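PDB 5KVB: gamma-hexachlorocyclohexane dehydrochlorinase from Novosphingobium barchaimii LL02, which probably removes hydrogen chloride twice from the pollutant lindane, giving 1,3,4,6-tetrachloro-1,4-cyclohexadiene by way of gamma-pentachlorocyclohexene. Local coordinates for residues R74-L85 / I98-V108; L39-W49 / K58-V67. One frame throughout, in Å; residues are numbered along the deposited sequence.

Contact 1: R74-L85 / I98-V108; sequences RWHDFIHYGTNL and IGDVLCLGNLV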
loop_
_atom_site.group_PDB
_atom_site.type_symbol
_atom_site.label_atom_id
_atom_site.label_comp_id
_atom_site.label_asym_id
_atom_site.label_seq_id
_atom_site.Cartn_x
_atom_site.Cartn_y
_atom_site.Cartn_z
ATOM N N ARG A 74 3.962 23.288 -10.119
ATOM C CA ARG A 74 5.342 22.957 -9.774
ATOM C C ARG A 74 5.800 21.620 -10.347
ATOM O O ARG A 74 6.991 21.341 -10.352
ATOM C CB ARG A 74 5.539 22.918 -8.259
ATOM C CG ARG A 74 5.429 24.243 -7.533
ATOM C CD ARG A 74 5.434 23.977 -6.033
ATOM N NE ARG A 74 5.474 25.195 -5.231
ATOM C CZ ARG A 74 5.382 25.210 -3.905
ATOM N NH1 ARG A 74 5.236 24.073 -3.236
ATOM N NH2 ARG A 74 5.430 26.361 -3.247
ATOM N N TRP A 75 4.858 20.789 -10.798
ATOM C CA TRP A 75 5.172 19.423 -11.225
ATOM C C TRP A 75 4.656 19.096 -12.633
ATOM O O TRP A 75 3.527 19.452 -13.002
ATOM C CB TRP A 75 4.577 18.401 -10.232
ATOM C CG TRP A 75 5.031 18.526 -8.802
ATOM C CD1 TRP A 75 4.505 19.345 -7.844
ATOM C CD2 TRP A 75 6.082 17.785 -8.162
ATOM N NE1 TRP A 75 5.163 19.163 -6.653
ATOM C CE2 TRP A 75 6.139 18.216 -6.821
ATOM C CE3 TRP A 75 6.980 16.801 -8.595
ATOM C CZ2 TRP A 75 7.060 17.700 -5.907
ATOM C CZ3 TRP A 75 7.897 16.289 -7.684
ATOM C CH2 TRP A 75 7.930 16.743 -6.355
ATOM N N HIS A 76 5.479 18.410 -13.422
ATOM C CA HIS A 76 5.007 17.839 -14.679
ATOM C C HIS A 76 3.983 16.747 -14.385
ATOM O O HIS A 76 2.944 16.658 -15.047
ATOM C CB HIS A 76 6.162 17.259 -15.509
ATOM C CG HIS A 76 7.115 18.288 -16.041
ATOM N ND1 HIS A 76 6.728 19.288 -16.907
ATOM C CD2 HIS A 76 8.446 18.448 -15.851
ATOM C CE1 HIS A 76 7.777 20.032 -17.214
ATOM N NE2 HIS A 76 8.832 19.543 -16.588
ATOM N N ASP A 77 4.296 15.921 -13.389
ATOM C CA ASP A 77 3.409 14.848 -12.959
ATOM C C ASP A 77 3.993 14.212 -11.705
ATOM O O ASP A 77 5.173 14.393 -11.410
ATOM C CB ASP A 77 3.251 13.794 -14.054
ATOM C CG ASP A 77 4.503 12.977 -14.243
ATOM O OD1 ASP A 77 5.409 13.428 -14.973
ATOM O OD2 ASP A 77 4.593 11.891 -13.631
ATOM N N PHE A 78 3.154 13.486 -10.965
ATOM C CA PHE A 78 3.609 12.707 -9.820
ATOM C C PHE A 78 2.622 11.596 -9.495
ATOM O O PHE A 78 1.519 11.560 -10.039
ATOM C CB PHE A 78 3.832 13.600 -8.593
ATOM C CG PHE A 78 2.708 14.571 -8.311
ATOM C CD1 PHE A 78 1.447 14.127 -7.948
ATOM C CD2 PHE A 78 2.927 15.934 -8.392
ATOM C CE1 PHE A 78 0.429 15.025 -7.678
ATOM C CE2 PHE A 78 1.916 16.834 -8.126
ATOM C CZ PHE A 78 0.664 16.379 -7.772
ATOM N N ILE A 79 3.035 10.704 -8.605
ATOM C CA ILE A 79 2.188 9.605 -8.153
ATOM C C ILE A 79 2.395 9.447 -6.651
ATOM O O ILE A 79 3.520 9.501 -6.159
ATOM C CB ILE A 79 2.512 8.287 -8.925
ATOM C CG1 ILE A 79 1.644 7.121 -8.452
ATOM C CG2 ILE A 79 3.988 7.908 -8.812
ATOM C CD1 ILE A 79 0.133 7.307 -8.650
ATOM N N HIS A 80 1.289 9.292 -5.918
ATOM C CA HIS A 80 1.320 9.090 -4.465
ATOM C C HIS A 80 0.817 7.707 -4.116
ATOM O O HIS A 80 -0.346 7.390 -4.376
ATOM C CB HIS A 80 0.440 10.112 -3.731
ATOM C CG HIS A 80 0.955 11.517 -3.763
ATOM N ND1 HIS A 80 0.884 12.312 -4.887
ATOM C CD2 HIS A 80 1.504 12.285 -2.790
ATOM C CE1 HIS A 80 1.395 13.502 -4.613
ATOM N NE2 HIS A 80 1.772 13.512 -3.345
ATOM N N TYR A 81 1.680 6.910 -3.507
ATOM C CA TYR A 81 1.326 5.574 -3.036
ATOM C C TYR A 81 1.008 5.610 -1.537
ATOM O O TYR A 81 1.901 5.829 -0.714
ATOM C CB TYR A 81 2.468 4.585 -3.315
ATOM C CG TYR A 81 2.843 4.445 -4.784
ATOM C CD1 TYR A 81 2.050 3.707 -5.654
ATOM C CD2 TYR A 81 3.998 5.036 -5.289
ATOM C CE1 TYR A 81 2.383 3.568 -7.003
ATOM C CE2 TYR A 81 4.337 4.910 -6.628
ATOM C CZ TYR A 81 3.533 4.170 -7.477
ATOM O OH TYR A 81 3.859 4.024 -8.810
ATOM N N GLY A 82 -0.260 5.393 -1.184
ATOM C CA GLY A 82 -0.670 5.430 0.217
ATOM C C GLY A 82 -0.645 4.050 0.843
ATOM O O GLY A 82 -1.165 3.089 0.262
ATOM N N THR A 83 -0.021 3.932 2.014
ATOM C CA THR A 83 0.021 2.667 2.755
ATOM C C THR A 83 -0.209 2.887 4.257
ATOM O O THR A 83 -0.141 4.013 4.757
ATOM C CB THR A 83 1.369 1.935 2.592
ATOM O OG1 THR A 83 2.395 2.680 3.270
ATOM C CG2 THR A 83 1.735 1.762 1.119
ATOM N N ASN A 84 -0.501 1.801 4.969
ATOM C CA ASN A 84 -0.536 1.798 6.435
ATOM C C ASN A 84 -1.585 2.746 7.036
ATOM O O ASN A 84 -1.390 3.259 8.126
ATOM C CB ASN A 84 0.838 2.175 7.041
ATOM C CG ASN A 84 2.020 1.400 6.440
ATOM O OD1 ASN A 84 1.880 0.323 5.866
ATOM N ND2 ASN A 84 3.211 1.967 6.611
ATOM N N LEU A 85 -2.679 3.002 6.324
ATOM C CA LEU A 85 -3.721 3.875 6.882
ATOM C C LEU A 85 -4.339 3.253 8.120
ATOM O O LEU A 85 -4.888 2.156 8.064
ATOM C CB LEU A 85 -4.818 4.167 5.863
ATOM C CG LEU A 85 -5.898 5.128 6.376
ATOM C CD1 LEU A 85 -5.329 6.531 6.608
ATOM C CD2 LEU A 85 -7.069 5.168 5.410
ATOM N N ILE A 98 -3.896 8.184 10.438
ATOM C CA ILE A 98 -2.495 8.403 10.106
ATOM C C ILE A 98 -2.165 7.470 8.938
ATOM O O ILE A 98 -2.649 6.339 8.886
ATOM C CB ILE A 98 -1.543 8.142 11.310
ATOM C CG1 ILE A 98 -1.666 6.699 11.821
ATOM C CG2 ILE A 98 -1.804 9.163 12.430
ATOM C CD1 ILE A 98 -0.713 6.350 12.967
ATOM N N GLY A 99 -1.347 7.948 8.004
ATOM C CA GLY A 99 -1.005 7.185 6.817
ATOM C C GLY A 99 0.380 7.541 6.332
ATOM O O GLY A 99 0.836 8.678 6.510
ATOM N N ASP A 100 1.054 6.568 5.728
ATOM C CA ASP A 100 2.402 6.773 5.197
ATOM C C ASP A 100 2.340 6.795 3.692
ATOM O O ASP A 100 1.830 5.859 3.070
ATOM C CB ASP A 100 3.345 5.678 5.694
ATOM C CG ASP A 100 3.448 5.666 7.208
ATOM O OD1 ASP A 100 3.680 6.747 7.778
ATOM O OD2 ASP A 100 3.251 4.600 7.823
ATOM N N VAL A 101 2.851 7.867 3.097
ATOM C CA VAL A 101 2.723 8.072 1.657
ATOM C C VAL A 101 4.089 8.180 0.984
ATOM O O VAL A 101 4.971 8.919 1.449
ATOM C CB VAL A 101 1.881 9.347 1.358
ATOM C CG1 VAL A 101 1.723 9.575 -0.156
ATOM C CG2 VAL A 101 0.516 9.262 2.051
ATOM N N LEU A 102 4.268 7.418 -0.094
ATOM C CA LEU A 102 5.483 7.480 -0.914
ATOM C C LEU A 102 5.131 8.187 -2.217
ATOM O O LEU A 102 4.233 7.752 -2.942
ATOM C CB LEU A 102 6.039 6.075 -1.180
ATOM C CG LEU A 102 7.229 5.988 -2.147
ATOM C CD1 LEU A 102 8.454 6.726 -1.596
ATOM C CD2 LEU A 102 7.544 4.511 -2.428
ATOM N N CYS A 103 5.813 9.289 -2.514
ATOM C CA CYS A 103 5.521 10.047 -3.725
ATOM C C CYS A 103 6.728 10.068 -4.648
ATOM O O CYS A 103 7.852 10.326 -4.203
ATOM C CB CYS A 103 5.092 11.482 -3.380
ATOM S SG CYS A 103 4.857 12.579 -4.837
ATOM N N LEU A 104 6.488 9.765 -5.921
ATOM C CA LEU A 104 7.516 9.883 -6.958
ATOM C C LEU A 104 7.058 10.928 -7.952
ATOM O O LEU A 104 5.896 10.919 -8.351
ATOM C CB LEU A 104 7.738 8.554 -7.677
ATOM C CG LEU A 104 8.044 7.352 -6.780
ATOM C CD1 LEU A 104 8.186 6.086 -7.626
ATOM C CD2 LEU A 104 9.290 7.600 -5.922
ATOM N N GLY A 105 7.946 11.823 -8.375
ATOM C CA GLY A 105 7.495 12.854 -9.284
ATOM C C GLY A 105 8.570 13.551 -10.079
ATOM O O GLY A 105 9.763 13.412 -9.813
ATOM N N ASN A 106 8.101 14.306 -11.063
ATOM C CA ASN A 106 8.945 15.078 -11.965
ATOM C C ASN A 106 8.704 16.566 -11.721
ATOM O O ASN A 106 7.674 17.107 -12.130
ATOM C CB ASN A 106 8.645 14.696 -13.416
ATOM C CG ASN A 106 9.034 13.262 -13.738
ATOM O OD1 ASN A 106 10.086 12.789 -13.316
ATOM N ND2 ASN A 106 8.177 12.562 -14.476
ATOM N N LEU A 107 9.643 17.206 -11.030
ATOM C CA LEU A 107 9.575 18.628 -10.685
ATOM C C LEU A 107 9.927 19.506 -11.886
ATOM O O LEU A 107 10.869 19.199 -12.618
ATOM C CB LEU A 107 10.532 18.921 -9.525
ATOM C CG LEU A 107 10.408 20.208 -8.704
ATOM C CD1 LEU A 107 9.149 20.195 -7.848
ATOM C CD2 LEU A 107 11.647 20.392 -7.838
ATOM N N VAL A 108 9.187 20.592 -12.094
ATOM C CA VAL A 108 9.495 21.510 -13.197
ATOM C C VAL A 108 10.843 22.216 -12.987
ATOM O O VAL A 108 11.705 22.198 -13.877
ATOM C CB VAL A 108 8.383 22.567 -13.373
ATOM C CG1 VAL A 108 8.796 23.606 -14.411
ATOM C CG2 VAL A 108 7.082 21.904 -13.783
HETATM O O HOH W 1 11.152 21.258 -16.509
HETATM O O HOH W 2 0.656 5.124 9.020
#
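Cys103 backs His80 midway along an antiparallel beta hairpin of the NTF2-like fold, where strand 77-85 pairs with strand 98-107 by backbone bonds such as Tyr81 N to Leu102 O, 2.7 Å. Its SG sits over one imidazole face, 3.7 Å from the ring centroid, while Val101 CG1 meets the ring edge 3.8 Å from His80 CD2. His80 ND1 is bonded to Asp32, consistent with His80 acting as the proton acceptor. Where strand 98-107 ends, Trp75 takes Leu107 CD1 over its six-membered ring, 3.7 Å from the centroid, and the ring edge at CZ3 abuts Gly105 C. A serine at Trp75 would probably deprive Leu107 CD1 of this aromatic surface and open a gap beside Gly105. Asn106 ND2 hydrogen-bonds Asp77 OD1 at 2.9 Å on its syn side; Asp77 OD2 is held by Tyr142 of the second subunit, and Asn106 OD1 by Ser113. Asn84, its CG anti to the carbonyl carbon (chi1 -49°), sets its amide beside the Asp100 carboxylate, whose OD1 forms a salt bridge with Lys33 of the third subunit. Amide and carboxylate planes stand 81° apart, and Asn84 ND2 reaches the anti lone pair of Asp100 OD2 at 2.9 Å.

Contact 2: L39-W49 / K58-V67; sequences LASIWWDDAEW and KGPEGALDLV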
loop_
_atom_site.group_PDB
_atom_site.type_symbol
_atom_site.label_atom_id
_atom_site.label_comp_id
_atom_site.label_asym_id
_atom_site.label_seq_id
_atom_site.Cartn_x
_atom_site.Cartn_y
_atom_site.Cartn_z
ATOM N N LEU A 39 -11.745 15.033 -6.166
ATOM C CA LEU A 39 -11.052 15.741 -5.098
ATOM C C LEU A 39 -11.974 16.673 -4.304
ATOM O O LEU A 39 -11.834 16.795 -3.084
ATOM C CB LEU A 39 -9.870 16.540 -5.672
ATOM C CG LEU A 39 -8.962 17.298 -4.698
ATOM C CD1 LEU A 39 -8.376 16.401 -3.593
ATOM C CD2 LEU A 39 -7.846 17.979 -5.466
ATOM N N ALA A 40 -12.914 17.323 -4.987
ATOM C CA ALA A 40 -13.822 18.249 -4.309
ATOM C C ALA A 40 -14.836 17.532 -3.417
ATOM O O ALA A 40 -15.277 18.083 -2.409
ATOM C CB ALA A 40 -14.553 19.121 -5.334
ATOM N N SER A 41 -15.183 16.300 -3.782
ATOM C CA SER A 41 -16.276 15.555 -3.166
ATOM C C SER A 41 -16.029 15.116 -1.718
ATOM O O SER A 41 -16.978 14.783 -1.009
ATOM C CB SER A 41 -16.596 14.299 -3.997
ATOM O OG SER A 41 -15.531 13.362 -3.948
ATOM N N ILE A 42 -14.773 15.112 -1.287
ATOM C CA ILE A 42 -14.389 14.459 -0.034
ATOM C C ILE A 42 -14.291 15.386 1.186
ATOM O O ILE A 42 -13.979 14.913 2.286
ATOM C CB ILE A 42 -13.023 13.739 -0.187
ATOM C CG1 ILE A 42 -11.901 14.766 -0.376
ATOM C CG2 ILE A 42 -13.047 12.741 -1.351
ATOM C CD1 ILE A 42 -10.518 14.168 -0.722
ATOM N N TRP A 43 -14.565 16.685 1.007
ATOM C CA TRP A 43 -14.350 17.701 2.055
ATOM C C TRP A 43 -15.632 18.344 2.572
ATOM O O TRP A 43 -16.459 18.797 1.776
ATOM C CB TRP A 43 -13.465 18.848 1.541
ATOM C CG TRP A 43 -12.191 18.451 0.862
ATOM C CD1 TRP A 43 -12.010 18.265 -0.480
ATOM C CD2 TRP A 43 -10.931 18.184 1.480
ATOM N NE1 TRP A 43 -10.709 17.906 -0.737
ATOM C CE2 TRP A 43 -10.027 17.834 0.452
ATOM C CE3 TRP A 43 -10.479 18.196 2.803
ATOM C CZ2 TRP A 43 -8.685 17.515 0.706
ATOM C CZ3 TRP A 43 -9.148 17.878 3.057
ATOM C CH2 TRP A 43 -8.267 17.548 2.011
ATOM N N TRP A 44 -15.767 18.468 3.887
ATOM C CA TRP A 44 -16.782 19.388 4.428
ATOM C C TRP A 44 -16.401 20.820 4.044
ATOM O O TRP A 44 -15.230 21.115 3.808
ATOM C CB TRP A 44 -16.896 19.263 5.949
ATOM C CG TRP A 44 -17.455 17.954 6.414
ATOM C CD1 TRP A 44 -16.860 17.058 7.262
ATOM C CD2 TRP A 44 -18.724 17.395 6.060
ATOM N NE1 TRP A 44 -17.688 15.974 7.453
ATOM C CE2 TRP A 44 -18.836 16.153 6.724
ATOM C CE3 TRP A 44 -19.774 17.815 5.233
ATOM C CZ2 TRP A 44 -19.953 15.329 6.586
ATOM C CZ3 TRP A 44 -20.883 16.997 5.100
ATOM C CH2 TRP A 44 -20.963 15.767 5.770
ATOM N N ASP A 45 -17.381 21.716 3.988
ATOM C CA ASP A 45 -17.088 23.084 3.561
ATOM C C ASP A 45 -16.180 23.832 4.536
ATOM O O ASP A 45 -15.503 24.801 4.132
ATOM C CB ASP A 45 -18.385 23.869 3.340
ATOM C CG ASP A 45 -19.112 23.450 2.075
ATOM O OD1 ASP A 45 -18.487 22.829 1.192
ATOM O OD2 ASP A 45 -20.312 23.766 1.948
ATOM N N ASP A 46 -16.131 23.383 5.793
ATOM C CA ASP A 46 -15.222 23.972 6.774
ATOM C C ASP A 46 -13.988 23.106 7.059
ATOM O O ASP A 46 -13.259 23.351 8.014
ATOM C CB ASP A 46 -15.974 24.288 8.080
ATOM C CG ASP A 46 -16.643 23.065 8.692
ATOM O OD1 ASP A 46 -16.903 22.079 7.964
ATOM O OD2 ASP A 46 -16.912 23.089 9.917
ATOM N N ALA A 47 -13.737 22.109 6.213
ATOM C CA ALA A 47 -12.536 21.284 6.378
ATOM C C ALA A 47 -11.274 22.098 6.118
ATOM O O ALA A 47 -11.275 22.996 5.269
ATOM C CB ALA A 47 -12.584 20.070 5.442
ATOM N N GLU A 48 -10.207 21.791 6.848
ATOM C CA GLU A 48 -8.938 22.493 6.696
ATOM C C GLU A 48 -7.805 21.567 6.249
ATOM O O GLU A 48 -7.510 20.572 6.900
ATOM C CB GLU A 48 -8.557 23.192 8.006
ATOM C CG GLU A 48 -9.477 24.361 8.352
ATOM C CD GLU A 48 -9.015 25.140 9.575
ATOM O OE1 GLU A 48 -8.292 24.568 10.419
ATOM O OE2 GLU A 48 -9.376 26.330 9.686
ATOM N N TRP A 49 -7.183 21.920 5.132
ATOM C CA TRP A 49 -6.021 21.202 4.618
ATOM C C TRP A 49 -4.804 22.102 4.796
ATOM O O TRP A 49 -4.720 23.160 4.172
ATOM C CB TRP A 49 -6.251 20.827 3.149
ATOM C CG TRP A 49 -5.138 20.054 2.447
ATOM C CD1 TRP A 49 -3.996 19.537 3.000
ATOM C CD2 TRP A 49 -5.096 19.709 1.056
ATOM N NE1 TRP A 49 -3.245 18.898 2.029
ATOM C CE2 TRP A 49 -3.898 19.000 0.830
ATOM C CE3 TRP A 49 -5.957 19.938 -0.022
ATOM C CZ2 TRP A 49 -3.546 18.514 -0.433
ATOM C CZ3 TRP A 49 -5.603 19.461 -1.277
ATOM C CH2 TRP A 49 -4.403 18.761 -1.471
ATOM N N LYS A 58 -9.218 25.907 2.819
ATOM C CA LYS A 58 -10.489 25.490 3.427
ATOM C C LYS A 58 -11.503 24.953 2.425
ATOM O O LYS A 58 -11.797 25.595 1.405
ATOM C CB LYS A 58 -11.128 26.662 4.194
ATOM C CG LYS A 58 -12.398 26.272 4.963
ATOM C CD LYS A 58 -13.273 27.479 5.349
ATOM C CE LYS A 58 -12.547 28.415 6.266
ATOM N NZ LYS A 58 -13.487 29.491 6.701
ATOM N N GLY A 59 -12.053 23.777 2.722
ATOM C CA GLY A 59 -13.140 23.218 1.946
ATOM C C GLY A 59 -12.785 22.731 0.556
ATOM O O GLY A 59 -11.621 22.751 0.158
ATOM N N PRO A 60 -13.803 22.289 -0.195
ATOM C CA PRO A 60 -13.575 21.827 -1.570
ATOM C C PRO A 60 -12.886 22.883 -2.448
ATOM O O PRO A 60 -11.941 22.557 -3.176
ATOM C CB PRO A 60 -14.987 21.528 -2.086
ATOM C CG PRO A 60 -15.842 21.356 -0.863
ATOM C CD PRO A 60 -15.209 22.168 0.228
ATOM N N GLU A 61 -13.323 24.139 -2.378
ATOM C CA GLU A 61 -12.712 25.160 -3.237
ATOM C C GLU A 61 -11.288 25.527 -2.784
ATOM O O GLU A 61 -10.416 25.834 -3.616
ATOM C CB GLU A 61 -13.615 26.401 -3.313
ATOM C CG GLU A 61 -14.818 26.193 -4.243
ATOM C CD GLU A 61 -15.831 27.319 -4.188
ATOM O OE1 GLU A 61 -15.889 28.018 -3.154
ATOM O OE2 GLU A 61 -16.567 27.502 -5.184
ATOM N N GLY A 62 -11.024 25.471 -1.483
ATOM C CA GLY A 62 -9.673 25.669 -0.995
ATOM C C GLY A 62 -8.714 24.582 -1.455
ATOM O O GLY A 62 -7.562 24.862 -1.829
ATOM N N ALA A 63 -9.180 23.338 -1.413
ATOM C CA ALA A 63 -8.405 22.201 -1.911
ATOM C C ALA A 63 -8.048 22.390 -3.385
ATOM O O ALA A 63 -6.897 22.179 -3.785
ATOM C CB ALA A 63 -9.192 20.890 -1.704
ATOM N N LEU A 64 -9.020 22.807 -4.190
ATOM C CA LEU A 64 -8.754 23.026 -5.614
ATOM C C LEU A 64 -7.846 24.236 -5.849
ATOM O O LEU A 64 -7.028 24.237 -6.776
ATOM C CB LEU A 64 -10.070 23.177 -6.378
ATOM C CG LEU A 64 -10.900 21.890 -6.442
ATOM C CD1 LEU A 64 -12.148 22.090 -7.293
ATOM C CD2 LEU A 64 -10.069 20.730 -6.974
ATOM N N ASP A 65 -7.966 25.260 -5.012
ATOM C CA ASP A 65 -7.072 26.413 -5.096
ATOM C C ASP A 65 -5.619 26.005 -4.839
ATOM O O ASP A 65 -4.704 26.397 -5.568
ATOM C CB ASP A 65 -7.502 27.484 -4.094
ATOM C CG ASP A 65 -6.765 28.792 -4.288
ATOM O OD1 ASP A 65 -6.616 29.225 -5.454
ATOM O OD2 ASP A 65 -6.338 29.386 -3.277
ATOM N N LEU A 66 -5.411 25.207 -3.802
ATOM C CA LEU A 66 -4.080 24.729 -3.454
ATOM C C LEU A 66 -3.444 23.929 -4.584
ATOM O O LEU A 66 -2.286 24.160 -4.932
ATOM C CB LEU A 66 -4.138 23.869 -2.182
ATOM C CG LEU A 66 -2.839 23.148 -1.791
ATOM C CD1 LEU A 66 -1.721 24.159 -1.508
ATOM C CD2 LEU A 66 -3.071 22.229 -0.597
ATOM N N VAL A 67 -4.177 22.980 -5.159
ATOM C CA VAL A 67 -3.547 22.151 -6.179
ATOM C C VAL A 67 -3.406 22.907 -7.512
ATOM O O VAL A 67 -2.362 22.817 -8.154
ATOM C CB VAL A 67 -4.290 20.809 -6.379
ATOM C CG1 VAL A 67 -4.135 19.947 -5.136
ATOM C CG2 VAL A 67 -5.757 21.019 -6.694
#
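Leu39 and Leu64 run antiparallel past one another, bringing Leu39 CD2 to 3.8 Å from Leu64 CD2; the same methyl meets Val67 CG2 tip to tip. One residue on, Ala40 lies against the first turn of helix 59-67: its carbonyl O comes within 3.5 Å of Pro60 CB, and its methyl touches the same atom. After the type I turn 40-43, Trp43 slips its indole under the helix. Ala63 CB comes obliquely onto the indole, 3.5 Å from Trp43 NE1, while Ile42 CG1 lies over a face. The Trp44 carbonyl receives a CA-H...O contact from Gly59, and the Asp45 side chain crosses Pro60 at about a right angle, its OD1 3.5 Å from Pro60 CD. Lys58 CG packs against the carbonyl O of Asp45. A second type I turn, 44-47, then leads into strand 47-51, which pairs with strand 55-58 as the short hairpin at one margin of the NTF2-like sheet; helix 59-71 follows its second strand. Gly59 N closes this junction with a hydrogen bond of 2.8 Å to Ala47 O. A side chain at Gly59 would run into Asp45 O, and the positive phi there (71°) also favours glycine. Beyond Glu48, which faces Lys58 as a non-hydrogen-bonded pair, comes Trp49. With CG anti to the backbone N (chi1 -179°), its indole reaches the underside of the helix. Leu66 CD2 stands over the six-membered ring, 3.5 Å from the centroid and almost on its normal; Trp43 CH2 lies over the opposite face, Ala63 CB meets the edge in plane, and Val67 CG1 approaches to 3.9 Å from Trp49 CH2.

In the fold
Contacts 1 and 2 follow each other along the chain, helix 59-71 of contact 2 leading on to strand 75-89 of contact 1. Their centres are about 19 Å apart, on opposite sides of the chain's centre, and they do not touch; both reach the same sheet, at opposite ends of its strand order. Each mixes buried and exposed residues. Contact 1 is strand on strand, a ladder of backbone bonds with polar side chains that also bond to neighbouring subunits, and it holds the likely catalytic histidine. Contact 2 sets helix 59-71 on a helix end, turns and a strand with one backbone bond across it, relying on apolar side chains and two tryptophans, and no other subunit touches it.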